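Local coordinates for sigma-C capsid protein (PDB 2VRS), which forms the homotrimeric fibre of avian reovirus, attaches the virion to host cells and induces apoptosis, at residues F66-Q69 / L73-Y76; L60-D63 / S68-V71; F133-I138 / A146-S151; L45-P50 / G56-D61. All coordinates share one frame; numbering follows the deposited sequence.

Interaction 1. Residues F66-Q69 / L73-Y76; sequences FCSQ and LTSY
Ser68 faces Thr74 and Ser75 across an antiparallel pairing, and its short side chain can be traced atom by atom. From CB, which lies 3.5 Å from Ser75 O, the hydroxyl is set between the backbone N and the carbonyl carbon (chi1 65°). That torsion brings OG to Ser75 O at 2.7 Å, where it donates a hydrogen bond almost in line with the carbonyl, the C=O...OG angle being 175°. The same OG rests against the CG2 methyl of Thr74 at 3.4 Å, both side chains lying on one face of the two-stranded sheet. The two backbones are joined by a reciprocal pair of bonds: Thr74 N donates to Ser68 O at 2.8 Å and Ser68 N to Thr74 O at 3.0 Å. Ser68 and Thr74 are therefore a hydrogen-bonded pair, and Gln69 with Leu73 is the next, non-hydrogen-bonded one, in a beta hairpin with three residues between its segments. This hairpin belongs to the triple beta-spiral region of the fibre shaft. On the face that carries Leu73, the CD1 methyl turns back over the partner strand, 3.5 Å from Ser68 O and 3.7 Å from Cys67 CB. Around the trimer, Leu73 and Cys67 also pack against Leu73 of the third subunit, and Thr74 OG1 is hydrogen-bonded to Asp63 OD2 of the second subunit.

Interaction 2. Residues L60-D63 / S68-V71; sequences LDMD and SQRV
Gln69, the residue whose aliphatic chain receives Met62, has its amide oxygen tied down within its own segment: Val71 N donates to Gln69 OE1 at 2.9 Å. The N-H...O angle of 137° makes the bond bent; its donor is also tilted somewhat out of the carbonyl plane. A turn at chi2 (84°) swings the amide back toward Val71 and leaves the CB-CG part of Gln69 for Met62. There the Met62 methyl, CE, meets Gln69 CG at 3.8 Å and CB at 4.1 Å, the two side chains crossing obliquely. One atom earlier, Met62 SD lies against the peptide link between Ser68 and Gln69, 3.6 Å from Ser68 C and 3.8 Å from Gln69 N. The Met62 chain runs out extended at chi2 and then bends at chi3, which lays the terminal methyl along the Gln69 side while the sulfur stays over the peptide. The loop after strand 57-60 thus leans on strand 68-69 through a single side chain, within the triple beta-spiral region. Pro50 of the second subunit packs on Met62, and Pro49 of that subunit on Gln69. Since the segments meet through thioether, methyl and methylene groups and a peptide, the contact probably rests mainly on dispersion and shape fit, with no polar bond between the segments, while the amide oxygen of Gln69 is held by Val71 N in its own segment.

Interaction 3. Residues F133-I138 / A146-S151; sequences FDLSDI and ARLVPS
Leu135 and Leu148 make the central apolar contact, with Ile138 and Val149 flanking them. The CD2 methyl of Leu135 rests on Leu148 CB at 3.8 Å, the two side chains crossing at a slant, while its other branch, CD1, meets Val149 CG2 at 3.9 Å, those side chains standing roughly perpendicular. Leu135 thus forks over two successive residues. Its CG lies opposite the carbonyl carbon (chi1 -63°), and the extended chi2 sends CD1 on toward Val149, which leaves CD2 as the branch that meets Leu148. Ile138 and Leu148 approach differently: CD1 of each points at the other, tip to tip, 3.9 Å apart. The two segments share no polar bond with each other; those within segment 133-138 shape its turn. Asp134 OD1 takes the N-H of Ser136 at 2.9 Å in an Asx turn, with the donor 49° out of the carboxylate plane. Asp137 N donates to Asp134 O at 2.9 Å, and Ile138 N to Leu135 O at 3.3 Å. These bonds fold the chain leaving strand 128-134 so that Leu135 and Ile138 both face segment 146-151. In the C-terminal domain this cluster continues into the sheet: Ile138 touches Phe85 and Trp87 of strand 81-92, and Leu148 touches Ala105 of strand 98-108 and Tyr114 of strand 111-119. Beyond Val149 the chain enters helix 152-155, whose N-cap is Ser151, with OG bonded to Phe154 N.

Interaction 4. Residues L45-P50 / G56-D61; sequences LSFSPP and GVVSLD
Phe47 lays one ring face against Val58, whose two methyls both reach it. CG1 sits 4.0 Å from the ring centroid and 24° off the normal, a CH-pi contact displaced toward CD2 and CE2. CG2 lies over the same face near CE1 and CZ, 3.9 Å from Phe47 CZ. The first torsion of Val58 puts CG1 trans to the amide nitrogen and CG2 beside it, which turns both methyls onto the ring, and the two side chains cross at about a right angle. At the other end of the contact Asp61 N donates to Pro50 O at 2.9 Å; the N-H...O angle of 165° makes this a nearly straight bond, and it is the one hydrogen bond between the segments. Beside it, Pro50 CG touches Leu60 CD1 at 3.7 Å, the two side chains lying alongside and pointing the same way. In the next shell, a cis peptide precedes Pro50, where the chain bends in toward Asp61. The carboxylate of Asp61 has its partner in Ser52, to whose OG it is bonded through OD2. Val53 of strand 51-54 packs on both Phe47 and Val58. The touching parts run in similar directions, 21° apart, yet strands 46-47 and 57-60 do not pair with each other. Strand 57-60 is antiparallel to 51-54 within the chain, whereas Phe47 joins a parallel ladder with the third subunit and Val58 one with the second, the interchain sheet extension expected of a triple beta-spiral.

Along the chain interaction 4 comes first, then 2, 1 and 3. The first three lie in the triple beta-spiral region: interactions 1 and 2 have centres 5 Å apart and share Ser68 and Gln69 of strand 68-69, while interactions 2 and 4, 13 Å apart, share Leu60 and Asp61. Leu73 of interaction 1 also packs on Leu60, which links hairpin 68-74 to strand 57-60. All three touch neighbouring subunits, so these turns are packed at the subunit interfaces of the trimer. Interaction 3 stands apart in the C-terminal domain, its centre 25 Å from that of interaction 1 and 33 Å from that of interaction 4, as a buried contact within one subunit.

Interaction 1. Residues F66-Q69 / L73-Y76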
loop_
_atom_site.group_PDB
_atom_site.type_symbol
_atom_site.label_atom_id
_atom_site.label_comp_id
_atom_site.label_asym_id
_atom_site.label_seq_id
_atom_site.Cartn_x
_atom_site.Cartn_y
_atom_site.Cartn_z
ATOM N N PHE C 66 -2.716 -4.432 -5.634
ATOM C CA PHE C 66 -2.005 -3.728 -4.574
ATOM C C PHE C 66 -0.926 -2.785 -5.090
ATOM O O PHE C 66 -0.733 -1.684 -4.571
ATOM C CB PHE C 66 -1.376 -4.721 -3.589
ATOM C CG PHE C 66 -0.577 -4.044 -2.482
ATOM C CD1 PHE C 66 -1.240 -3.229 -1.552
ATOM C CD2 PHE C 66 0.815 -4.249 -2.362
ATOM C CE1 PHE C 66 -0.528 -2.605 -0.517
ATOM C CE2 PHE C 66 1.536 -3.606 -1.308
ATOM C CZ PHE C 66 0.853 -2.798 -0.406
ATOM N N CYS C 67 -0.119 -3.259 -6.050
ATOM C CA CYS C 67 1.020 -2.453 -6.439
ATOM C C CYS C 67 1.369 -2.708 -7.918
ATOM O O CYS C 67 0.813 -3.640 -8.549
ATOM C CB CYS C 67 2.214 -2.668 -5.488
ATOM S SG CYS C 67 2.859 -4.421 -5.575
ATOM N N SER C 68 2.263 -1.859 -8.439
ATOM C CA SER C 68 2.696 -1.902 -9.835
ATOM C C SER C 68 4.011 -1.158 -9.959
ATOM O O SER C 68 4.475 -0.524 -9.012
ATOM C CB SER C 68 1.627 -1.266 -10.738
ATOM O OG SER C 68 1.506 0.103 -10.444
ATOM N N GLN C 69 4.645 -1.229 -11.128
ATOM C CA GLN C 69 5.801 -0.392 -11.335
ATOM C C GLN C 69 5.611 0.598 -12.486
ATOM O O GLN C 69 5.091 0.263 -13.562
ATOM C CB GLN C 69 7.083 -1.233 -11.554
ATOM C CG GLN C 69 7.100 -2.032 -12.840
ATOM C CD GLN C 69 7.575 -1.236 -14.076
ATOM O OE1 GLN C 69 8.202 -0.180 -13.978
ATOM N NE2 GLN C 69 7.238 -1.753 -15.247
ATOM N N LEU C 73 8.252 1.427 -7.505
ATOM C CA LEU C 73 7.124 0.648 -7.009
ATOM C C LEU C 73 6.049 1.627 -6.518
ATOM O O LEU C 73 6.306 2.457 -5.635
ATOM C CB LEU C 73 7.594 -0.221 -5.838
ATOM C CG LEU C 73 6.492 -1.092 -5.202
ATOM C CD1 LEU C 73 5.842 -2.078 -6.201
ATOM C CD2 LEU C 73 7.063 -1.783 -3.919
ATOM N N THR C 74 4.864 1.483 -7.100
ATOM C CA THR C 74 3.738 2.415 -6.814
ATOM C C THR C 74 2.458 1.612 -6.549
ATOM O O THR C 74 2.489 0.377 -6.421
ATOM C CB THR C 74 3.585 3.484 -7.938
ATOM O OG1 THR C 74 2.625 4.497 -7.561
ATOM C CG2 THR C 74 3.190 2.841 -9.269
ATOM N N SER C 75 1.329 2.306 -6.426
ATOM C CA SER C 75 0.051 1.647 -6.114
ATOM C C SER C 75 -0.588 0.863 -7.260
ATOM O O SER C 75 0.022 0.637 -8.314
ATOM C CB SER C 75 -0.925 2.701 -5.551
ATOM O OG SER C 75 -1.110 3.689 -6.562
ATOM N N TYR C 76 -1.806 0.375 -7.034
ATOM C CA TYR C 76 -2.364 -0.696 -7.833
ATOM C C TYR C 76 -2.587 -0.300 -9.272
ATOM O O TYR C 76 -2.868 0.862 -9.547
ATOM C CB TYR C 76 -3.686 -1.135 -7.249
ATOM C CG TYR C 76 -4.809 -0.100 -7.280
ATOM C CD1 TYR C 76 -5.042 0.725 -6.159
ATOM C CD2 TYR C 76 -5.683 -0.032 -8.359
ATOM C CE1 TYR C 76 -6.103 1.651 -6.165
ATOM C CE2 TYR C 76 -6.753 0.889 -8.417
ATOM C CZ TYR C 76 -6.942 1.733 -7.285
ATOM O OH TYR C 76 -7.997 2.608 -7.226
#

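Interaction 2. Residues L60-D63 / S68-V71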
loop_
_atom_site.group_PDB
_atom_site.type_symbol
_atom_site.label_atom_id
_atom_site.label_comp_id
_atom_site.label_asym_id
_atom_site.label_seq_id
_atom_site.Cartn_x
_atom_site.Cartn_y
_atom_site.Cartn_z
ATOM N N LEU C 60 10.508 -8.366 -9.151
ATOM C CA LEU C 60 9.592 -8.342 -8.011
ATOM C C LEU C 60 8.215 -8.726 -8.542
ATOM O O LEU C 60 7.691 -8.040 -9.424
ATOM C CB LEU C 60 9.544 -6.927 -7.381
ATOM C CG LEU C 60 8.471 -6.733 -6.303
ATOM C CD1 LEU C 60 8.870 -7.545 -5.018
ATOM C CD2 LEU C 60 8.388 -5.256 -5.977
ATOM N N ASP C 61 7.651 -9.830 -8.028
ATOM C CA ASP C 61 6.309 -10.270 -8.395
ATOM C C ASP C 61 5.344 -9.374 -7.615
ATOM O O ASP C 61 5.477 -9.247 -6.383
ATOM C CB ASP C 61 6.088 -11.733 -8.065
ATOM C CG ASP C 61 6.963 -12.648 -8.933
ATOM O OD1 ASP C 61 6.944 -12.460 -10.154
ATOM O OD2 ASP C 61 7.629 -13.523 -8.373
ATOM N N MET C 62 4.425 -8.741 -8.344
ATOM C CA MET C 62 3.512 -7.736 -7.772
ATOM C C MET C 62 2.047 -8.127 -8.014
ATOM O O MET C 62 1.642 -8.476 -9.153
ATOM C CB MET C 62 3.776 -6.374 -8.434
ATOM C CG MET C 62 5.200 -5.826 -8.195
ATOM S SD MET C 62 5.543 -4.347 -9.187
ATOM C CE MET C 62 5.909 -5.068 -10.807
ATOM N N ASP C 63 1.256 -8.059 -6.931
ATOM C CA ASP C 63 -0.188 -8.247 -7.033
ATOM C C ASP C 63 -0.735 -6.957 -7.604
ATOM O O ASP C 63 -0.610 -5.940 -6.928
ATOM C CB ASP C 63 -0.735 -8.458 -5.624
ATOM C CG ASP C 63 -2.259 -8.274 -5.530
ATOM O OD1 ASP C 63 -2.935 -8.291 -6.571
ATOM O OD2 ASP C 63 -2.735 -8.119 -4.383
ATOM N N SER C 68 2.263 -1.859 -8.439
ATOM C CA SER C 68 2.696 -1.902 -9.835
ATOM C C SER C 68 4.011 -1.158 -9.959
ATOM O O SER C 68 4.475 -0.524 -9.012
ATOM C CB SER C 68 1.627 -1.266 -10.738
ATOM O OG SER C 68 1.506 0.103 -10.444
ATOM N N GLN C 69 4.645 -1.229 -11.128
ATOM C CA GLN C 69 5.801 -0.392 -11.335
ATOM C C GLN C 69 5.611 0.598 -12.486
ATOM O O GLN C 69 5.091 0.263 -13.562
ATOM C CB GLN C 69 7.083 -1.233 -11.554
ATOM C CG GLN C 69 7.100 -2.032 -12.840
ATOM C CD GLN C 69 7.575 -1.236 -14.076
ATOM O OE1 GLN C 69 8.202 -0.180 -13.978
ATOM N NE2 GLN C 69 7.238 -1.753 -15.247
ATOM N N ARG C 70 6.026 1.818 -12.202
ATOM C CA ARG C 70 6.141 2.908 -13.166
ATOM C C ARG C 70 7.535 3.450 -12.899
ATOM O O ARG C 70 7.715 4.557 -12.343
ATOM C CB ARG C 70 5.051 3.956 -12.907
ATOM C CG ARG C 70 3.620 3.471 -13.121
ATOM C CD ARG C 70 2.639 4.648 -12.918
ATOM N NE ARG C 70 1.423 4.496 -13.721
ATOM C CZ ARG C 70 1.277 4.927 -14.976
ATOM N NH1 ARG C 70 2.273 5.551 -15.602
ATOM N NH2 ARG C 70 0.124 4.734 -15.614
ATOM N N VAL C 71 8.526 2.654 -13.307
ATOM C CA VAL C 71 9.934 2.756 -12.865
ATOM C C VAL C 71 10.069 2.363 -11.388
ATOM O O VAL C 71 10.722 1.355 -11.060
ATOM C CB VAL C 71 10.613 4.133 -13.190
ATOM C CG1 VAL C 71 12.075 4.130 -12.752
ATOM C CG2 VAL C 71 10.531 4.387 -14.676
#

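Interaction 3. Residues F133-I138 / A146-S151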
loop_
_atom_site.group_PDB
_atom_site.type_symbol
_atom_site.label_atom_id
_atom_site.label_comp_id
_atom_site.label_asym_id
_atom_site.label_seq_id
_atom_site.Cartn_x
_atom_site.Cartn_y
_atom_site.Cartn_z
ATOM N N PHE C 133 -24.862 -11.186 6.498
ATOM C CA PHE C 133 -24.561 -11.005 5.062
ATOM C C PHE C 133 -23.618 -12.148 4.661
ATOM O O PHE C 133 -22.418 -12.072 4.801
ATOM C CB PHE C 133 -23.875 -9.648 4.832
ATOM C CG PHE C 133 -24.806 -8.494 5.014
ATOM C CD1 PHE C 133 -25.536 -8.024 3.925
ATOM C CD2 PHE C 133 -24.994 -7.938 6.287
ATOM C CE1 PHE C 133 -26.438 -6.952 4.083
ATOM C CE2 PHE C 133 -25.940 -6.860 6.483
ATOM C CZ PHE C 133 -26.636 -6.369 5.378
ATOM N N ASP C 134 -24.213 -13.209 4.153
ATOM C CA ASP C 134 -23.486 -14.406 3.699
ATOM C C ASP C 134 -23.427 -14.345 2.191
ATOM O O ASP C 134 -24.459 -14.104 1.556
ATOM C CB ASP C 134 -24.369 -15.592 4.126
ATOM C CG ASP C 134 -23.808 -16.949 3.745
ATOM O OD1 ASP C 134 -22.970 -17.078 2.834
ATOM O OD2 ASP C 134 -24.288 -17.923 4.383
ATOM N N LEU C 135 -22.248 -14.571 1.605
ATOM C CA LEU C 135 -22.107 -14.451 0.110
ATOM C C LEU C 135 -23.077 -15.365 -0.638
ATOM O O LEU C 135 -23.477 -15.046 -1.763
ATOM C CB LEU C 135 -20.679 -14.738 -0.345
ATOM C CG LEU C 135 -19.546 -13.815 0.128
ATOM C CD1 LEU C 135 -18.226 -14.364 -0.501
ATOM C CD2 LEU C 135 -19.842 -12.352 -0.285
ATOM N N SER C 136 -23.464 -16.489 -0.012
ATOM C CA SER C 136 -24.447 -17.414 -0.614
ATOM C C SER C 136 -25.840 -16.853 -0.825
ATOM O O SER C 136 -26.585 -17.395 -1.648
ATOM C CB SER C 136 -24.545 -18.700 0.208
ATOM O OG SER C 136 -23.341 -19.413 0.032
ATOM N N ASP C 137 -26.168 -15.764 -0.121
ATOM C CA ASP C 137 -27.463 -15.085 -0.221
ATOM C C ASP C 137 -27.525 -13.932 -1.260
ATOM O O ASP C 137 -28.546 -13.249 -1.387
ATOM C CB ASP C 137 -27.921 -14.601 1.157
ATOM C CG ASP C 137 -28.235 -15.747 2.086
ATOM O OD1 ASP C 137 -28.848 -16.733 1.610
ATOM O OD2 ASP C 137 -27.883 -15.674 3.273
ATOM N N ILE C 138 -26.445 -13.739 -1.999
ATOM C CA ILE C 138 -26.425 -12.751 -3.066
ATOM C C ILE C 138 -27.226 -13.398 -4.208
ATOM O O ILE C 138 -27.002 -14.569 -4.503
ATOM C CB ILE C 138 -24.995 -12.413 -3.534
ATOM C CG1 ILE C 138 -24.283 -11.522 -2.481
ATOM C CG2 ILE C 138 -25.056 -11.623 -4.882
ATOM C CD1 ILE C 138 -22.748 -11.392 -2.697
ATOM N N ALA C 146 -13.658 -12.676 -5.407
ATOM C CA ALA C 146 -12.509 -12.413 -4.564
ATOM C C ALA C 146 -12.603 -11.016 -3.967
ATOM O O ALA C 146 -12.093 -10.780 -2.887
ATOM C CB ALA C 146 -11.240 -12.557 -5.343
ATOM N N ARG C 147 -13.298 -10.115 -4.659
ATOM C CA ARG C 147 -13.392 -8.692 -4.166
ATOM C C ARG C 147 -14.370 -8.531 -3.009
ATOM O O ARG C 147 -14.507 -7.415 -2.488
ATOM C CB ARG C 147 -13.799 -7.738 -5.276
ATOM C CG ARG C 147 -12.883 -7.788 -6.528
ATOM C CD ARG C 147 -11.651 -6.903 -6.429
ATOM N NE ARG C 147 -10.766 -7.219 -5.296
ATOM C CZ ARG C 147 -9.863 -8.200 -5.263
ATOM N NH1 ARG C 147 -9.699 -9.017 -6.302
ATOM N NH2 ARG C 147 -9.128 -8.366 -4.165
ATOM N N LEU C 148 -15.069 -9.610 -2.638
ATOM C CA LEU C 148 -16.108 -9.537 -1.605
ATOM C C LEU C 148 -15.699 -10.349 -0.387
ATOM O O LEU C 148 -16.494 -10.581 0.528
ATOM C CB LEU C 148 -17.461 -10.068 -2.142
ATOM C CG LEU C 148 -17.972 -9.407 -3.433
ATOM C CD1 LEU C 148 -19.337 -9.981 -3.814
ATOM C CD2 LEU C 148 -18.013 -7.888 -3.272
ATOM N N VAL C 149 -14.467 -10.840 -0.425
ATOM C CA VAL C 149 -13.886 -11.634 0.669
ATOM C C VAL C 149 -12.775 -10.841 1.362
ATOM O O VAL C 149 -11.801 -10.419 0.726
ATOM C CB VAL C 149 -13.285 -12.996 0.148
ATOM C CG1 VAL C 149 -12.709 -13.779 1.319
ATOM C CG2 VAL C 149 -14.390 -13.840 -0.522
ATOM N N PRO C 150 -12.918 -10.624 2.684
ATOM C CA PRO C 150 -11.921 -9.858 3.437
ATOM C C PRO C 150 -10.610 -10.632 3.597
ATOM O O PRO C 150 -10.624 -11.879 3.599
ATOM C CB PRO C 150 -12.569 -9.697 4.809
ATOM C CG PRO C 150 -13.467 -10.962 4.927
ATOM C CD PRO C 150 -14.025 -11.097 3.543
ATOM N N SER C 151 -9.507 -9.901 3.766
ATOM C CA SER C 151 -8.214 -10.541 3.983
ATOM C C SER C 151 -8.217 -11.255 5.341
ATOM O O SER C 151 -9.014 -10.960 6.202
ATOM C CB SER C 151 -7.069 -9.520 3.944
ATOM O OG SER C 151 -7.157 -8.642 5.058
#

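Interaction 4. Residues L45-P50 / G56-D61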
loop_
_atom_site.group_PDB
_atom_site.type_symbol
_atom_site.label_atom_id
_atom_site.label_comp_id
_atom_site.label_asym_id
_atom_site.label_seq_id
_atom_site.Cartn_x
_atom_site.Cartn_y
_atom_site.Cartn_z
ATOM N N LEU C 45 23.853 -17.159 -4.768
ATOM C CA LEU C 45 22.669 -16.346 -4.401
ATOM C C LEU C 45 21.354 -16.940 -4.899
ATOM O O LEU C 45 21.260 -17.438 -6.040
ATOM C CB LEU C 45 22.794 -14.924 -4.952
ATOM C CG LEU C 45 23.760 -13.874 -4.418
ATOM C CD1 LEU C 45 23.692 -12.669 -5.331
ATOM C CD2 LEU C 45 23.512 -13.447 -2.993
ATOM N N SER C 46 20.315 -16.842 -4.054
ATOM C CA SER C 46 18.978 -17.223 -4.440
ATOM C C SER C 46 18.065 -16.089 -3.978
ATOM O O SER C 46 18.484 -15.224 -3.213
ATOM C CB SER C 46 18.541 -18.545 -3.768
ATOM O OG SER C 46 18.682 -18.534 -2.348
ATOM N N PHE C 47 16.827 -16.174 -4.401
ATOM C CA PHE C 47 15.879 -15.091 -4.166
ATOM C C PHE C 47 14.586 -15.663 -3.605
ATOM O O PHE C 47 14.038 -16.639 -4.134
ATOM C CB PHE C 47 15.698 -14.306 -5.476
ATOM C CG PHE C 47 16.961 -13.616 -5.928
ATOM C CD1 PHE C 47 17.930 -14.314 -6.676
ATOM C CD2 PHE C 47 17.213 -12.299 -5.582
ATOM C CE1 PHE C 47 19.118 -13.698 -7.073
ATOM C CE2 PHE C 47 18.396 -11.670 -5.969
ATOM C CZ PHE C 47 19.373 -12.392 -6.713
ATOM N N SER C 48 14.106 -15.067 -2.508
ATOM C CA SER C 48 12.873 -15.529 -1.866
ATOM C C SER C 48 11.680 -14.663 -2.273
ATOM O O SER C 48 11.834 -13.463 -2.477
ATOM C CB SER C 48 13.007 -15.498 -0.342
ATOM O OG SER C 48 13.305 -14.178 0.051
ATOM N N PRO C 49 10.505 -15.283 -2.398
ATOM C CA PRO C 49 9.281 -14.526 -2.778
ATOM C C PRO C 49 9.088 -13.378 -1.782
ATOM O O PRO C 49 9.324 -13.570 -0.591
ATOM C CB PRO C 49 8.171 -15.566 -2.655
ATOM C CG PRO C 49 8.891 -16.898 -2.857
ATOM C CD PRO C 49 10.233 -16.724 -2.202
ATOM N N PRO C 50 8.639 -12.200 -2.256
ATOM C CA PRO C 50 8.152 -12.038 -3.624
ATOM C C PRO C 50 9.192 -11.723 -4.695
ATOM O O PRO C 50 8.815 -11.293 -5.794
ATOM C CB PRO C 50 7.187 -10.841 -3.505
ATOM C CG PRO C 50 7.860 -9.990 -2.417
ATOM C CD PRO C 50 8.542 -10.954 -1.471
ATOM N N GLY C 56 17.900 -15.801 -15.412
ATOM C CA GLY C 56 18.858 -14.809 -14.922
ATOM C C GLY C 56 18.311 -13.397 -14.692
ATOM O O GLY C 56 19.069 -12.507 -14.326
ATOM N N VAL C 57 17.017 -13.178 -14.943
ATOM C CA VAL C 57 16.393 -11.868 -14.717
ATOM C C VAL C 57 15.654 -11.909 -13.369
ATOM O O VAL C 57 14.757 -12.733 -13.174
ATOM C CB VAL C 57 15.416 -11.469 -15.854
ATOM C CG1 VAL C 57 14.817 -10.071 -15.605
ATOM C CG2 VAL C 57 16.116 -11.506 -17.214
ATOM N N VAL C 58 16.044 -11.013 -12.456
ATOM C CA VAL C 58 15.421 -10.962 -11.138
ATOM C C VAL C 58 14.307 -9.906 -11.204
ATOM O O VAL C 58 14.506 -8.783 -11.737
ATOM C CB VAL C 58 16.423 -10.640 -10.015
ATOM C CG1 VAL C 58 15.763 -10.761 -8.612
ATOM C CG2 VAL C 58 17.636 -11.604 -10.101
ATOM N N SER C 59 13.147 -10.324 -10.711
ATOM C CA SER C 59 11.921 -9.516 -10.740
ATOM C C SER C 59 11.315 -9.414 -9.357
ATOM O O SER C 59 11.597 -10.235 -8.471
ATOM C CB SER C 59 10.909 -10.142 -11.711
ATOM O OG SER C 59 11.335 -9.937 -13.039
ATOM N N LEU C 60 10.508 -8.366 -9.151
ATOM C CA LEU C 60 9.592 -8.342 -8.011
ATOM C C LEU C 60 8.215 -8.726 -8.542
ATOM O O LEU C 60 7.691 -8.040 -9.424
ATOM C CB LEU C 60 9.544 -6.927 -7.381
ATOM C CG LEU C 60 8.471 -6.733 -6.303
ATOM C CD1 LEU C 60 8.870 -7.545 -5.018
ATOM C CD2 LEU C 60 8.388 -5.256 -5.977
ATOM N N ASP C 61 7.651 -9.830 -8.028
ATOM C CA ASP C 61 6.309 -10.270 -8.395
ATOM C C ASP C 61 5.344 -9.374 -7.615
ATOM O O ASP C 61 5.477 -9.247 -6.383
ATOM C CB ASP C 61 6.088 -11.733 -8.065
ATOM C CG ASP C 61 6.963 -12.648 -8.933
ATOM O OD1 ASP C 61 6.944 -12.460 -10.154
ATOM O OD2 ASP C 61 7.629 -13.523 -8.373
#